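Local coordinates for SnoaL-like domain-containing protein (Xanthomonas campestris pv. campestris, PDB 3G8Z) that is of unknown function but has the cystatin-like fold of the SnoaL-like family, whose relatives include polyketide cyclases, at residues Ala117-Leu121 against Val132-Ser136; Ala26-Ile30 against Thr40-Ile45. All coordinates share one frame; numbering follows the deposited sequence. Where two conformers were deposited one is given.

Contact 1 pairs two neighbouring strands of the curved sheet and is buried. Contact 2 packs helix 22-35 against helix 38-44 and is partly buried, nearer the edge of the chain. They share no secondary-structure element, and their centres lie about 16 Å apart. Their chemistry differs accordingly. Residues 117-121 and 132-136 are joined by four backbone hydrogen bonds, with side chains added on both faces of the sheet. Residues 26-30 and 40-45 meet mostly through apolar side chains, one of which reaches the facing backbone. The contacts touch where Asp120 OD2 of contact 1 lies 4.1 Å from Tyr29 CE2 of contact 2. Both residues hydrogen-bond glycerol, probably from the crystallisation liquor.

Contact 1 of 2, residues Ala117-Leu121 against Val132-Ser136; sequences AGVDL and VRLFS
Leu121 and Phe135 meet at a slant on one face of an antiparallel pair of neighbouring strands in the sheet. Leu121 CD2 lies 3.9 Å from Phe135 CE1, placed obliquely to the ring. Phe135 CG stands anti to its own carbonyl carbon (chi1 -67°). This brings the ring edge to the neighbouring strand, where Val119 O lies in the ring plane, 3.6 Å from Phe135 CD1. Val119 and Phe135 are a hydrogen-bonded pair whose side chains share this face, with CB atoms 4.1 Å apart. Arg133 also starts from this face, but its guanidinium end leads away from residues 117-121.

On the other face Asp120 and Leu134 lie side by side and point the same way. Leu134 CD2 sits beside the carboxylate, 3.5 Å from Asp120 OD1. Ser136 OG bonds Glu142 of the helix that follows.

The backbones are joined by two reciprocal pairs of bonds. Leu121 N gives to Arg133 O and Arg133 N to Leu121 O, each at 2.8 Å. The second is the straighter, with 169° at the hydrogen. Val119 and Phe135 bond both ways too, but Phe135 N to Val119 O is more bent, at 138°.

These are the two strands of the hairpin 112-125/128-136. Phe135 of the second subunit packs on Leu121, and Ser95 of that subunit bonds Leu134 O through its OG. The interface thus joins apolar packing to a polar bond. On the other face, Asp120 OD2 bonds a glycerol, probably from the crystallisation liquor, which may mark a pocket.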
loop_
_atom_site.group_PDB
_atom_site.type_symbol
_atom_site.label_atom_id
_atom_site.label_comp_id
_atom_site.label_asym_id
_atom_site.label_seq_id
_atom_site.Cartn_x
_atom_site.Cartn_y
_atom_site.Cartn_z
ATOM N N ALA A 117 7.502 1.539 -10.792
ATOM C CA ALA A 117 6.791 0.816 -9.759
ATOM C C ALA A 117 5.566 1.586 -9.274
ATOM O O ALA A 117 5.522 2.814 -9.315
ATOM C CB ALA A 117 7.732 0.537 -8.568
ATOM N N GLY A 118 4.581 0.850 -8.792
ATOM C CA GLY A 118 3.419 1.451 -8.140
ATOM C C GLY A 118 2.820 0.493 -7.147
ATOM O O GLY A 118 3.239 -0.662 -7.055
ATOM N N VAL A 119 1.831 0.965 -6.401
ATOM C CA VAL A 119 1.038 0.105 -5.536
ATOM C C VAL A 119 -0.407 0.536 -5.688
ATOM O O VAL A 119 -0.690 1.719 -5.653
ATOM C CB VAL A 119 1.448 0.233 -4.037
ATOM C CG1 VAL A 119 0.670 -0.781 -3.132
ATOM C CG2 VAL A 119 2.954 0.042 -3.864
ATOM N N ASP A 120 -1.300 -0.428 -5.914
ATOM C CA ASP A 120 -2.735 -0.177 -5.869
ATOM C C ASP A 120 -3.246 -0.676 -4.559
ATOM O O ASP A 120 -2.967 -1.814 -4.189
ATOM C CB ASP A 120 -3.477 -0.904 -6.968
ATOM C CG ASP A 120 -3.299 -0.277 -8.302
ATOM O OD1 ASP A 120 -2.314 0.498 -8.479
ATOM O OD2 ASP A 120 -4.137 -0.582 -9.194
ATOM N N LEU A 121 -3.967 0.177 -3.840
ATOM C CA LEU A 121 -4.637 -0.231 -2.616
ATOM C C LEU A 121 -6.135 -0.309 -2.887
ATOM O O LEU A 121 -6.737 0.673 -3.307
ATOM C CB LEU A 121 -4.357 0.739 -1.456
ATOM C CG LEU A 121 -3.241 0.366 -0.454
ATOM C CD1 LEU A 121 -3.623 -0.858 0.355
ATOM C CD2 LEU A 121 -1.935 0.116 -1.178
ATOM N N VAL A 132 -10.444 2.815 -3.863
ATOM C CA VAL A 132 -9.198 2.616 -4.585
ATOM C C VAL A 132 -8.267 3.776 -4.225
ATOM O O VAL A 132 -8.694 4.944 -4.258
ATOM C CB VAL A 132 -9.450 2.591 -6.108
ATOM C CG1 VAL A 132 -8.141 2.585 -6.887
ATOM C CG2 VAL A 132 -10.335 1.361 -6.507
ATOM N N ARG A 133 -7.034 3.457 -3.838
ATOM C CA ARG A 133 -6.003 4.479 -3.675
ATOM C C ARG A 133 -4.746 4.049 -4.371
ATOM O O ARG A 133 -4.218 2.999 -4.084
ATOM C CB ARG A 133 -5.683 4.785 -2.206
ATOM C CG ARG A 133 -4.719 5.976 -2.086
ATOM C CD ARG A 133 -4.361 6.276 -0.673
ATOM N NE ARG A 133 -5.512 6.650 0.126
ATOM C CZ ARG A 133 -6.039 7.857 0.150
ATOM N NH1 ARG A 133 -5.532 8.815 -0.609
ATOM N NH2 ARG A 133 -7.092 8.095 0.937
ATOM N N LEU A 134 -4.286 4.879 -5.298
ATOM C CA LEU A 134 -3.159 4.551 -6.139
ATOM C C LEU A 134 -1.903 5.273 -5.645
ATOM O O LEU A 134 -1.973 6.396 -5.145
ATOM C CB LEU A 134 -3.468 4.947 -7.589
ATOM C CG LEU A 134 -4.739 4.304 -8.204
ATOM C CD1 LEU A 134 -4.876 4.552 -9.688
ATOM C CD2 LEU A 134 -4.773 2.853 -7.921
ATOM N N PHE A 135 -0.765 4.608 -5.819
ATOM C CA PHE A 135 0.515 5.121 -5.428
ATOM C C PHE A 135 1.488 4.906 -6.592
ATOM O O PHE A 135 1.488 3.841 -7.219
ATOM C CB PHE A 135 1.054 4.359 -4.215
ATOM C CG PHE A 135 0.278 4.571 -2.977
ATOM C CD1 PHE A 135 -0.860 3.817 -2.725
ATOM C CD2 PHE A 135 0.705 5.480 -2.029
ATOM C CE1 PHE A 135 -1.574 4.003 -1.558
ATOM C CE2 PHE A 135 0.009 5.662 -0.883
ATOM C CZ PHE A 135 -1.144 4.923 -0.639
ATOM N N SER A 136 2.323 5.902 -6.846
ATOM C CA SER A 136 3.319 5.811 -7.915
ATOM C C SER A 136 4.701 6.137 -7.422
ATOM O O SER A 136 4.892 7.056 -6.610
ATOM C CB SER A 136 2.987 6.807 -9.018
ATOM O OG SER A 136 1.755 6.505 -9.619
#

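Contact 2 of 2, residues Ala26-Ile30 against Thr40-Ile45; sequences AKSYI and TLGSII
Tyr29 CG is anti to the backbone N (chi1 170°), which carries the ring to within contact of Leu41 and Ile45 of the facing segment. Leu41 CD2 approaches the ring obliquely, 3.6 Å from Tyr29 CD1. Ile45 CD1 is at the ring edge, 4.1 Å from Tyr29 CE1.

Ile44 CG1 lies between its backbone N and carbonyl carbon (chi1 66°). With chi2 extended, its CD1 reaches the backbone of helix 22-35, 3.6 Å from Tyr29 CA, and also touches Tyr29 CB. Ile44 was modelled in two conformers, so its contacts are less certain. The methyl Thr40 CG2 packs on Ser28 OG at 3.7 Å. Thr40 OG1 is turned to Asp37, its hydrogen-bond partner.

The short axes run at 145° to each other and approach to 10.0 Å. These are two consecutive helices, joined by a short connection, that run roughly antiparallel. Helix 22-35 packs on the sheet, with Tyr29 touching Leu122 of strand 112-125. The contact is therefore held by apolar packing, while the tyrosine hydroxyl keeps a polar bond to glycerol, a likely crystallisation additive that may mark a pocket.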
loop_
_atom_site.group_PDB
_atom_site.type_symbol
_atom_site.label_atom_id
_atom_site.label_comp_id
_atom_site.label_asym_id
_atom_site.label_seq_id
_atom_site.Cartn_x
_atom_site.Cartn_y
_atom_site.Cartn_z
ATOM N N ALA A 26 -9.168 -8.937 -6.004
ATOM C CA ALA A 26 -8.103 -8.057 -6.467
ATOM C C ALA A 26 -7.455 -8.610 -7.731
ATOM O O ALA A 26 -7.117 -7.849 -8.657
ATOM C CB ALA A 26 -7.063 -7.854 -5.370
ATOM N N LYS A 27 -7.273 -9.929 -7.779
ATOM C CA LYS A 27 -6.667 -10.565 -8.949
ATOM C C LYS A 27 -7.582 -10.435 -10.149
ATOM O O LYS A 27 -7.116 -10.248 -11.268
ATOM C CB LYS A 27 -6.358 -12.040 -8.671
ATOM C CG LYS A 27 -5.148 -12.198 -7.757
ATOM C CD LYS A 27 -4.816 -13.656 -7.474
ATOM C CE LYS A 27 -3.488 -13.784 -6.759
ATOM N NZ LYS A 27 -3.332 -15.188 -6.249
ATOM N N SER A 28 -8.886 -10.534 -9.918
ATOM C CA SER A 28 -9.856 -10.408 -11.009
ATOM C C SER A 28 -9.816 -8.998 -11.579
ATOM O O SER A 28 -9.888 -8.790 -12.798
ATOM C CB SER A 28 -11.265 -10.760 -10.500
ATOM O OG SER A 28 -12.239 -10.447 -11.470
ATOM N N TYR A 29 -9.706 -8.031 -10.673
ATOM C CA TYR A 29 -9.602 -6.622 -11.018
ATOM C C TYR A 29 -8.369 -6.336 -11.885
ATOM O O TYR A 29 -8.478 -5.684 -12.935
ATOM C CB TYR A 29 -9.577 -5.784 -9.722
ATOM C CG TYR A 29 -9.242 -4.320 -9.936
ATOM C CD1 TYR A 29 -10.223 -3.425 -10.340
ATOM C CD2 TYR A 29 -7.954 -3.846 -9.741
ATOM C CE1 TYR A 29 -9.930 -2.092 -10.539
ATOM C CE2 TYR A 29 -7.647 -2.516 -9.943
ATOM C CZ TYR A 29 -8.652 -1.650 -10.338
ATOM O OH TYR A 29 -8.367 -0.327 -10.559
ATOM N N ILE A 30 -7.198 -6.800 -11.438
ATOM C CA ILE A 30 -5.959 -6.611 -12.189
ATOM C C ILE A 30 -5.997 -7.339 -13.533
ATOM O O ILE A 30 -5.630 -6.769 -14.556
ATOM C CB ILE A 30 -4.720 -7.053 -11.390
ATOM C CG1 ILE A 30 -4.562 -6.198 -10.121
ATOM C CG2 ILE A 30 -3.444 -6.976 -12.261
ATOM C CD1 ILE A 30 -4.167 -4.740 -10.386
ATOM N N THR A 40 -16.026 -6.875 -16.692
ATOM C CA THR A 40 -15.682 -7.260 -15.328
ATOM C C THR A 40 -15.541 -5.983 -14.499
ATOM O O THR A 40 -16.111 -5.855 -13.436
ATOM C CB THR A 40 -14.362 -8.044 -15.270
ATOM O OG1 THR A 40 -14.563 -9.368 -15.785
ATOM C CG2 THR A 40 -13.828 -8.118 -13.819
ATOM N N LEU A 41 -14.797 -5.020 -15.018
ATOM C CA LEU A 41 -14.478 -3.808 -14.252
ATOM C C LEU A 41 -15.755 -3.074 -13.861
ATOM O O LEU A 41 -15.884 -2.592 -12.741
ATOM C CB LEU A 41 -13.581 -2.866 -15.061
ATOM C CG LEU A 41 -12.103 -3.166 -15.122
ATOM C CD1 LEU A 41 -11.350 -2.032 -15.876
ATOM C CD2 LEU A 41 -11.533 -3.356 -13.742
ATOM N N GLY A 42 -16.705 -3.028 -14.779
ATOM C CA GLY A 42 -17.975 -2.339 -14.545
ATOM C C GLY A 42 -18.845 -3.032 -13.530
ATOM O O GLY A 42 -19.790 -2.443 -13.006
ATOM N N SER A 43 -18.532 -4.294 -13.266
ATOM C CA SER A 43 -19.330 -5.131 -12.396
ATOM C C SER A 43 -18.714 -5.309 -11.026
ATOM O O SER A 43 -19.429 -5.359 -10.040
ATOM C CB SER A 43 -19.488 -6.524 -13.002
ATOM O OG SER A 43 -19.804 -6.455 -14.382
ATOM N N ILE A 44 -17.394 -5.454 -10.959
ATOM C CA ILE A 44 -16.754 -5.733 -9.678
ATOM C C ILE A 44 -16.332 -4.464 -8.934
ATOM O O ILE A 44 -15.973 -4.544 -7.768
ATOM C CB ILE A 44 -15.533 -6.672 -9.793
ATOM C CG1 ILE A 44 -14.408 -6.005 -10.562
ATOM C CG2 ILE A 44 -15.917 -8.014 -10.423
ATOM C CD1 ILE A 44 -13.099 -6.734 -10.393
ATOM N N ILE A 45 -16.369 -3.311 -9.599
ATOM C CA ILE A 45 -16.128 -2.046 -8.911
ATOM C C ILE A 45 -17.478 -1.510 -8.419
ATOM O O ILE A 45 -18.435 -1.434 -9.194
ATOM C CB ILE A 45 -15.496 -0.983 -9.804
ATOM C CG1 ILE A 45 -14.123 -1.421 -10.323
ATOM C CG2 ILE A 45 -15.382 0.353 -9.017
ATOM C CD1 ILE A 45 -13.557 -0.499 -11.413
#